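Local coordinates for protein RPA0582 (Rhodopseudomonas palustris, PDB 3HHL) that is of unknown function but belongs to the DUF1330 family and adopts the alpha-beta fold of the dimeric alpha/beta-barrel clan, at residues Ala52-Gly55 against Arg56-Pro60. Sequence-based numbering, arbitrary orientation. Where two conformers were deposited one is given.
Sequences AAYG and RDSGP
Successive turns of helix 47-64 meet where Ser-58 folds back on Tyr-54, four residues earlier. Two donors converge on Tyr-54 O. Ser-58 N reaches Tyr-54 O at 2.8 Å, with a bent N-H...O angle of 143°. Ser-58 OG gives Tyr-54 O its second hydrogen bond, at 2.7 Å. The hydroxyl approaches from above the carbonyl plane, 44° out of it. Ser-58 chi1 of 67° sets OG between its own backbone N and carbonyl carbon, within reach of the preceding turn. The same Ser-58 OG sits over one face of the Tyr-54 ring, nearer its CE1 side than its centre, 3.7 Å from Tyr-54 CE1.

Alpha-helical i to i+4 pairing is evident from the flanking bonds, Arg-56 N to Ala-52 O (2.8 Å) and Gly-59 N to Gly-55 O (2.9 Å); the helix kinks at Pro-60, whose N makes no bond to the turn before. In this alpha-beta fold, helix 108-113 packs against the Ser-58 side, and its Tyr-110 OH is hydrogen-bonded to Tyr-54 OH. Replacing Tyr-54 with an alanine would probably leave Tyr-110 OH without this partner and uncover one side of the Ser-58 hydroxyl. Near the surface, one of two modelled Arg-56 conformers places NH2 beside Ala-53 CB and NH1 in a salt bridge with Asp-57 OD1, a placement that is therefore doubtful.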
# COMPACT_ATOMS: atom_id res chain seq x y z
N ALA C 52 -16.52 11.31 2.20
CA ALA C 52 -16.66 11.96 3.50
C ALA C 52 -17.89 11.41 4.22
O ALA C 52 -17.82 10.97 5.36
CB ALA C 52 -16.77 13.48 3.34
N ALA C 53 -19.03 11.42 3.53
CA ALA C 53 -20.27 10.94 4.13
C ALA C 53 -20.06 9.47 4.62
O ALA C 53 -20.42 9.14 5.75
CB ALA C 53 -21.44 11.06 3.15
N TYR C 54 -19.47 8.61 3.79
CA TYR C 54 -19.13 7.24 4.18
C TYR C 54 -18.39 7.21 5.52
O TYR C 54 -18.80 6.54 6.48
CB TYR C 54 -18.25 6.60 3.10
CG TYR C 54 -17.64 5.29 3.52
CD1 TYR C 54 -18.43 4.30 4.03
CD2 TYR C 54 -16.28 5.06 3.39
CE1 TYR C 54 -17.88 3.10 4.42
CE2 TYR C 54 -15.72 3.87 3.77
CZ TYR C 54 -16.52 2.88 4.29
OH TYR C 54 -16.01 1.64 4.69
N GLY C 55 -17.29 7.97 5.54
CA GLY C 55 -16.50 8.19 6.74
C GLY C 55 -17.30 8.63 7.96
O GLY C 55 -17.24 7.99 8.99
N ARG C 56 -18.04 9.73 7.81
CA ARG C 56 -18.87 10.29 8.89
C ARG C 56 -19.73 9.21 9.51
O ARG C 56 -19.69 8.97 10.72
CB ARG C 56 -19.78 11.41 8.37
CG ARG C 56 -21.05 11.68 9.23
CD ARG C 56 -21.90 12.87 8.74
NE ARG C 56 -22.21 12.83 7.31
CZ ARG C 56 -23.33 12.32 6.80
NH1 ARG C 56 -24.23 11.79 7.60
NH2 ARG C 56 -23.54 12.33 5.50
N ASP C 57 -20.45 8.52 8.64
CA ASP C 57 -21.52 7.62 9.04
C ASP C 57 -20.98 6.27 9.50
O ASP C 57 -21.63 5.60 10.29
CB ASP C 57 -22.49 7.38 7.88
CG ASP C 57 -23.34 8.58 7.54
OD1 ASP C 57 -23.22 9.64 8.22
OD2 ASP C 57 -24.13 8.44 6.57
N SER C 58 -19.84 5.85 8.98
CA SER C 58 -19.28 4.55 9.35
C SER C 58 -18.32 4.62 10.55
O SER C 58 -18.13 3.63 11.25
CB SER C 58 -18.59 3.88 8.16
OG SER C 58 -17.43 4.57 7.75
N GLY C 59 -17.72 5.78 10.78
CA GLY C 59 -16.84 6.01 11.92
C GLY C 59 -17.30 5.44 13.25
O GLY C 59 -16.58 4.70 13.89
N PRO C 60 -18.52 5.77 13.68
CA PRO C 60 -18.92 5.28 14.99
C PRO C 60 -18.99 3.78 15.08
O PRO C 60 -18.76 3.22 16.13
CB PRO C 60 -20.31 5.88 15.20
CG PRO C 60 -20.33 7.09 14.28
CD PRO C 60 -19.49 6.72 13.11